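Local coordinates for protein kallistatin (Homo sapiens, PDB 6F4V) that inhibits tissue kallikrein by forming a stable equimolar complex with the protease, which cleaves the inhibitor at its reactive site and releases a small C-terminal fragment, at residues A[158-164]-A[335-341]; A[12-17]-A[31-37]. All coordinates share one frame; numbering follows the deposited sequence.

Interaction 1 (A[158-164]-A[335-341])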
loop_
_atom_site.group_PDB
_atom_site.type_symbol
_atom_site.label_atom_id
_atom_site.label_comp_id
_atom_site.label_asym_id
_atom_site.label_seq_id
_atom_site.Cartn_x
_atom_site.Cartn_y
_atom_site.Cartn_z
ATOM N N ASP A 158 -11.989 21.907 -14.338
ATOM C CA ASP A 158 -12.119 21.209 -15.632
ATOM C C ASP A 158 -11.964 19.668 -15.535
ATOM O O ASP A 158 -11.748 18.992 -16.543
ATOM C CB ASP A 158 -11.108 21.791 -16.641
ATOM C CG ASP A 158 -9.673 21.814 -16.113
ATOM O OD1 ASP A 158 -9.465 21.553 -14.910
ATOM O OD2 ASP A 158 -8.750 22.114 -16.902
ATOM N N VAL A 159 -12.067 19.126 -14.327
ATOM C CA VAL A 159 -12.061 17.675 -14.126
ATOM C C VAL A 159 -13.411 17.099 -14.522
ATOM O O VAL A 159 -14.444 17.684 -14.210
ATOM C CB VAL A 159 -11.712 17.327 -12.660
ATOM C CG1 VAL A 159 -11.991 15.861 -12.340
ATOM C CG2 VAL A 159 -10.259 17.679 -12.387
ATOM N N LEU A 160 -13.398 15.963 -15.221
ATOM C CA LEU A 160 -14.617 15.252 -15.611
ATOM C C LEU A 160 -14.755 13.857 -14.991
ATOM O O LEU A 160 -15.802 13.232 -15.118
ATOM C CB LEU A 160 -14.659 15.128 -17.133
ATOM C CG LEU A 160 -14.567 16.453 -17.922
ATOM C CD1 LEU A 160 -14.334 16.139 -19.398
ATOM C CD2 LEU A 160 -15.806 17.335 -17.729
ATOM N N MET A 161 -13.696 13.355 -14.346
ATOM C CA MET A 161 -13.786 12.059 -13.676
ATOM C C MET A 161 -12.711 11.952 -12.607
ATOM O O MET A 161 -11.594 12.395 -12.804
ATOM C CB MET A 161 -13.634 10.905 -14.688
ATOM C CG MET A 161 -13.812 9.520 -14.094
ATOM S SD MET A 161 -13.396 8.216 -15.274
ATOM C CE MET A 161 -11.661 7.972 -14.878
ATOM N N VAL A 162 -13.068 11.349 -11.480
ATOM C CA VAL A 162 -12.082 10.971 -10.488
ATOM C C VAL A 162 -12.265 9.486 -10.204
ATOM O O VAL A 162 -13.365 9.039 -9.858
ATOM C CB VAL A 162 -12.208 11.785 -9.197
ATOM C CG1 VAL A 162 -11.204 11.291 -8.160
ATOM C CG2 VAL A 162 -11.987 13.251 -9.479
ATOM N N LEU A 163 -11.181 8.740 -10.390
ATOM C CA LEU A 163 -11.108 7.341 -10.027
ATOM C C LEU A 163 -10.566 7.264 -8.616
ATOM O O LEU A 163 -9.637 7.987 -8.264
ATOM C CB LEU A 163 -10.163 6.655 -10.989
ATOM C CG LEU A 163 -9.806 5.206 -10.812
ATOM C CD1 LEU A 163 -9.537 4.607 -12.204
ATOM C CD2 LEU A 163 -8.628 4.978 -9.870
ATOM N N VAL A 164 -11.146 6.389 -7.803
ATOM C CA VAL A 164 -10.593 6.104 -6.499
ATOM C C VAL A 164 -10.624 4.630 -6.180
ATOM O O VAL A 164 -11.489 3.868 -6.652
ATOM C CB VAL A 164 -11.257 6.885 -5.339
ATOM C CG1 VAL A 164 -11.347 8.355 -5.656
ATOM C CG2 VAL A 164 -12.629 6.343 -5.008
ATOM N N THR A 335 -6.265 5.708 -3.032
ATOM C CA THR A 335 -5.609 6.328 -4.184
ATOM C C THR A 335 -6.671 6.996 -5.018
ATOM O O THR A 335 -7.720 6.406 -5.261
ATOM C CB THR A 335 -4.925 5.241 -5.056
ATOM O OG1 THR A 335 -3.987 4.521 -4.264
ATOM C CG2 THR A 335 -4.217 5.844 -6.262
ATOM N N SER A 336 -6.404 8.229 -5.440
ATOM C CA SER A 336 -7.251 8.936 -6.386
ATOM C C SER A 336 -6.505 9.185 -7.702
ATOM O O SER A 336 -5.266 9.277 -7.724
ATOM C CB SER A 336 -7.705 10.268 -5.805
ATOM O OG SER A 336 -6.642 11.185 -5.733
ATOM N N PHE A 337 -7.273 9.325 -8.774
ATOM C CA PHE A 337 -6.736 9.758 -10.062
ATOM C C PHE A 337 -7.785 10.593 -10.781
ATOM O O PHE A 337 -8.836 10.071 -11.121
ATOM C CB PHE A 337 -6.350 8.570 -10.932
ATOM C CG PHE A 337 -5.490 8.946 -12.096
ATOM C CD1 PHE A 337 -6.026 9.462 -13.270
ATOM C CD2 PHE A 337 -4.134 8.840 -11.995
ATOM C CE1 PHE A 337 -5.170 9.824 -14.317
ATOM C CE2 PHE A 337 -3.302 9.192 -13.034
ATOM C CZ PHE A 337 -3.815 9.693 -14.185
ATOM N N ALA A 338 -7.467 11.864 -11.034
ATOM C CA ALA A 338 -8.381 12.805 -11.651
ATOM C C ALA A 338 -7.999 13.002 -13.116
ATOM O O ALA A 338 -6.808 13.023 -13.473
ATOM C CB ALA A 338 -8.361 14.123 -10.890
ATOM N N ILE A 339 -9.035 13.115 -13.958
ATOM C CA ILE A 339 -8.904 13.254 -15.400
ATOM C C ILE A 339 -9.581 14.557 -15.768
ATOM O O ILE A 339 -10.710 14.799 -15.336
ATOM C CB ILE A 339 -9.667 12.143 -16.143
ATOM C CG1 ILE A 339 -9.219 10.760 -15.712
ATOM C CG2 ILE A 339 -9.544 12.293 -17.656
ATOM C CD1 ILE A 339 -7.825 10.433 -16.131
ATOM N N LYS A 340 -8.901 15.386 -16.560
ATOM C CA LYS A 340 -9.457 16.679 -16.989
ATOM C C LYS A 340 -9.493 16.765 -18.512
ATOM O O LYS A 340 -8.986 15.891 -19.208
ATOM C CB LYS A 340 -8.631 17.827 -16.404
ATOM C CG LYS A 340 -7.216 17.901 -16.941
ATOM C CD LYS A 340 -6.415 18.985 -16.268
ATOM C CE LYS A 340 -5.121 19.230 -17.042
ATOM N NZ LYS A 340 -3.994 19.558 -16.146
ATOM N N PHE A 341 -10.069 17.848 -19.015
ATOM C CA PHE A 341 -10.085 18.124 -20.461
ATOM C C PHE A 341 -9.604 19.549 -20.756
ATOM O O PHE A 341 -9.165 20.301 -19.874
ATOM C CB PHE A 341 -11.475 17.874 -21.043
ATOM C CG PHE A 341 -12.453 18.991 -20.793
ATOM C CD1 PHE A 341 -12.936 19.249 -19.509
ATOM C CD2 PHE A 341 -12.899 19.789 -21.847
ATOM C CE1 PHE A 341 -13.839 20.281 -19.273
ATOM C CE2 PHE A 341 -13.805 20.815 -21.619
ATOM C CZ PHE A 341 -14.271 21.066 -20.329
ATOM O OXT PHE A 341 -9.640 19.974 -21.912
#
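Met161 and Ile339 meet because the end of the extended methionine chain turns aside at chi3 (92°), bringing CE to within 3.8 Å of Ile339 CG1. The two side chains lie alongside each other on one face of the large central beta-sheet, here in the form expected of a cleaved serpin. Strand 328-340 runs antiparallel between 159-172 and 312-324, consistent with the reactive loop having entered the sheet after cleavage, with Phe341 as the new chain end. The same face carries Leu163 and Phe337, and helix 33-44 covers these two; on the other face Val162 CG2 rests on Ala338 CB at 4.0 Å, with Phe126 also packing on Val162.

The pairing is regular from Val164 to Met161 and then slips by one residue. At this classic beta bulge Leu160 and Met161 both face Ile339, whose O takes a firm bond from Leu160 N (2.9 Å) and a weak one from Met161 N (3.5 Å). Beyond the bulge, Phe341 N still reaches Asp158 O. Lys340 runs beside Asp158, though NZ and OD2 stay 5.5 Å apart, too far for a salt bridge, and Asp158 OD1 is buried without a polar partner.

Phe341 places its ring between its own N and carbonyl carbon (chi1 79°), which turns it across the Leu160 side chain at about a right angle. Asp158 O lies at the ring edge, 3.2 Å from CD1, while Leu160 CD1 approaches the same Phe341 CD1 obliquely at 3.4 Å.

Interaction 2 (A[12-17]-A[31-37])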
loop_
_atom_site.group_PDB
_atom_site.type_symbol
_atom_site.label_atom_id
_atom_site.label_comp_id
_atom_site.label_asym_id
_atom_site.label_seq_id
_atom_site.Cartn_x
_atom_site.Cartn_y
_atom_site.Cartn_z
ATOM N N PHE A 12 6.684 -3.514 -8.316
ATOM C CA PHE A 12 6.239 -2.136 -8.174
ATOM C C PHE A 12 6.349 -1.645 -6.735
ATOM O O PHE A 12 6.843 -0.528 -6.488
ATOM C CB PHE A 12 4.815 -1.959 -8.668
ATOM C CG PHE A 12 4.322 -0.570 -8.534
ATOM C CD1 PHE A 12 4.787 0.421 -9.391
ATOM C CD2 PHE A 12 3.462 -0.216 -7.522
ATOM C CE1 PHE A 12 4.380 1.736 -9.259
ATOM C CE2 PHE A 12 3.043 1.107 -7.388
ATOM C CZ PHE A 12 3.492 2.084 -8.282
ATOM N N ALA A 13 5.869 -2.480 -5.793
ATOM C CA ALA A 13 5.930 -2.129 -4.354
ATOM C C ALA A 13 7.299 -1.672 -3.911
ATOM O O ALA A 13 7.457 -0.580 -3.323
ATOM C CB ALA A 13 5.492 -3.285 -3.498
ATOM N N PHE A 14 8.298 -2.479 -4.241
ATOM C CA PHE A 14 9.660 -2.188 -3.816
ATOM C C PHE A 14 10.356 -1.078 -4.623
ATOM O O PHE A 14 11.183 -0.358 -4.073
ATOM C CB PHE A 14 10.478 -3.468 -3.686
ATOM C CG PHE A 14 10.009 -4.329 -2.526
ATOM C CD1 PHE A 14 10.267 -3.943 -1.213
ATOM C CD2 PHE A 14 9.256 -5.479 -2.737
ATOM C CE1 PHE A 14 9.802 -4.694 -0.131
ATOM C CE2 PHE A 14 8.773 -6.226 -1.649
ATOM C CZ PHE A 14 9.064 -5.845 -0.355
ATOM N N ARG A 15 9.973 -0.904 -5.884
ATOM C CA ARG A 15 10.443 0.243 -6.678
ATOM C C ARG A 15 9.918 1.553 -6.098
ATOM O O ARG A 15 10.680 2.540 -5.982
ATOM C CB ARG A 15 10.059 0.112 -8.157
ATOM C CG ARG A 15 11.010 -0.781 -8.971
ATOM C CD ARG A 15 10.799 -0.621 -10.468
ATOM N NE ARG A 15 9.538 -1.193 -10.862
ATOM C CZ ARG A 15 8.494 -0.564 -11.408
ATOM N NH1 ARG A 15 8.509 0.723 -11.742
ATOM N NH2 ARG A 15 7.408 -1.285 -11.662
ATOM N N PHE A 16 8.623 1.574 -5.731
ATOM C CA PHE A 16 8.019 2.771 -5.162
ATOM C C PHE A 16 8.688 3.112 -3.830
ATOM O O PHE A 16 9.069 4.262 -3.589
ATOM C CB PHE A 16 6.503 2.621 -5.003
ATOM C CG PHE A 16 5.796 3.894 -4.640
ATOM C CD1 PHE A 16 5.681 4.302 -3.306
ATOM C CD2 PHE A 16 5.208 4.668 -5.608
ATOM C CE1 PHE A 16 5.041 5.473 -2.969
ATOM C CE2 PHE A 16 4.543 5.848 -5.275
ATOM C CZ PHE A 16 4.451 6.251 -3.948
ATOM N N TYR A 17 8.820 2.116 -2.971
ATOM C CA TYR A 17 9.477 2.292 -1.660
ATOM C C TYR A 17 10.874 2.887 -1.872
ATOM O O TYR A 17 11.284 3.849 -1.207
ATOM C CB TYR A 17 9.543 0.977 -0.870
ATOM C CG TYR A 17 10.190 1.226 0.456
ATOM C CD1 TYR A 17 9.470 1.707 1.514
ATOM C CD2 TYR A 17 11.570 1.154 0.587
ATOM C CE1 TYR A 17 10.094 2.052 2.713
ATOM C CE2 TYR A 17 12.228 1.532 1.757
ATOM C CZ TYR A 17 11.492 1.971 2.825
ATOM O OH TYR A 17 12.165 2.369 3.988
ATOM N N PHE A 31 2.667 3.283 2.725
ATOM C CA PHE A 31 1.744 3.278 1.601
ATOM C C PHE A 31 1.217 1.892 1.330
ATOM O O PHE A 31 1.743 0.914 1.833
ATOM C CB PHE A 31 2.420 3.854 0.334
ATOM C CG PHE A 31 3.480 2.977 -0.253
ATOM C CD1 PHE A 31 4.721 2.886 0.336
ATOM C CD2 PHE A 31 3.247 2.273 -1.405
ATOM C CE1 PHE A 31 5.710 2.070 -0.184
ATOM C CE2 PHE A 31 4.256 1.484 -1.956
ATOM C CZ PHE A 31 5.450 1.338 -1.289
ATOM N N SER A 32 0.145 1.827 0.548
ATOM C CA SER A 32 -0.331 0.578 0.006
ATOM C C SER A 32 0.030 0.400 -1.472
ATOM O O SER A 32 -0.603 0.998 -2.328
ATOM C CB SER A 32 -1.828 0.445 0.138
ATOM O OG SER A 32 -2.228 -0.780 -0.440
ATOM N N PRO A 33 1.000 -0.474 -1.760
ATOM C CA PRO A 33 1.335 -0.704 -3.178
ATOM C C PRO A 33 0.168 -1.320 -3.932
ATOM O O PRO A 33 -0.083 -0.937 -5.077
ATOM C CB PRO A 33 2.509 -1.678 -3.135
ATOM C CG PRO A 33 2.798 -1.990 -1.718
ATOM C CD PRO A 33 1.895 -1.197 -0.839
ATOM N N LEU A 34 -0.570 -2.219 -3.282
ATOM C CA LEU A 34 -1.718 -2.844 -3.904
ATOM C C LEU A 34 -2.762 -1.817 -4.333
ATOM O O LEU A 34 -3.289 -1.873 -5.439
ATOM C CB LEU A 34 -2.314 -3.919 -2.967
ATOM C CG LEU A 34 -3.558 -4.567 -3.580
ATOM C CD1 LEU A 34 -3.200 -5.257 -4.883
ATOM C CD2 LEU A 34 -4.197 -5.516 -2.646
ATOM N N SER A 35 -3.040 -0.847 -3.476
ATOM C CA SER A 35 -4.001 0.190 -3.823
ATOM C C SER A 35 -3.549 0.982 -5.047
ATOM O O SER A 35 -4.342 1.209 -5.982
ATOM C CB SER A 35 -4.199 1.148 -2.661
ATOM O OG SER A 35 -4.952 2.277 -3.059
ATOM N N ILE A 36 -2.282 1.363 -5.060
ATOM C CA ILE A 36 -1.778 2.094 -6.217
ATOM C C ILE A 36 -1.857 1.252 -7.490
ATOM O O ILE A 36 -2.355 1.748 -8.523
ATOM C CB ILE A 36 -0.348 2.656 -6.000
ATOM C CG1 ILE A 36 -0.309 3.610 -4.784
ATOM C CG2 ILE A 36 0.129 3.335 -7.265
ATOM C CD1 ILE A 36 1.106 4.009 -4.374
ATOM N N SER A 37 -1.353 0.019 -7.430
ATOM C CA SER A 37 -1.366 -0.904 -8.588
ATOM C C SER A 37 -2.781 -1.114 -9.140
ATOM O O SER A 37 -3.024 -1.005 -10.362
ATOM C CB SER A 37 -0.728 -2.242 -8.209
ATOM O OG SER A 37 0.645 -2.066 -7.964
#
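One face of the Phe31 ring is taken by Phe16, whose CD1 stands 3.4 Å above the ring plane, over its centre, while Ala13 O sits at the edge of the Phe31 ring in its plane. The two side chains slide past each other in opposite directions, with the ring planes at 43°, an oblique pair that is neither a stack nor edge-to-face. Phe16 in turn receives Ile36 CD1 over a face, a CH-pi contact of 4.2 Å to the ring centroid. Phe31 CE1 lies at the edge of the Tyr17 ring, 4.0 Å from Tyr17 CB; the hydroxyl of that tyrosine is bonded to Glu244. At the edge of the Phe12 ring lies Pro33 O, and Ser37 OG comes obliquely to within 3.4 Å of Phe12 CD2.

The site is where the first helix of the serpin fold, 6-23, crosses the start of helix 33-44. Phe12 and Phe16, one turn apart, both hold CG anti to the backbone N (chi1 180° and -170°), and both point toward Ile36: CG2 packs on Phe12 CE2 at 3.7 Å, CD1 on Phe16. The backbones come nearest at Ala13 and Pro33, where CB to CB is a tight 3.4 Å. Ser32 caps helix 33-44, its OG accepting from Ser35 N (3.1 Å) and also bonded to the backbone of another protein chain, whose strand pairs antiparallel with Phe31.

No hydrogen bond joins the two segments. The contact rests on apolar and aromatic packing, with a few polar atoms set against ring C-H groups; the edge of Phe31 turned toward Ala13 O, a carbonyl that already accepts from Tyr17 N, probably makes a weakly favourable electrostatic contact.

Both contacts are largely buried, yet they are held by different means. Interaction 2 lies near the centre of the chain and joins helix 6-23 to the start of helix 33-44 and the strand residue before it, mainly by apolar and aromatic side chains. The centre of interaction 1 lies about 19 Å from the centre of the chain; it joins two strands chiefly by backbone hydrogen bonds and passes from a buried middle to an exposed chain end. Helix 33-44 begins in interaction 2 and then covers one sheet face in interaction 1. A probable hydrogen bond, Ser35 OG to Thr335 OG1 at 2.7 Å, ties the two; Asn165 and His318 also bond to this pair, a polar cluster that corresponds to the shutter region of serpins.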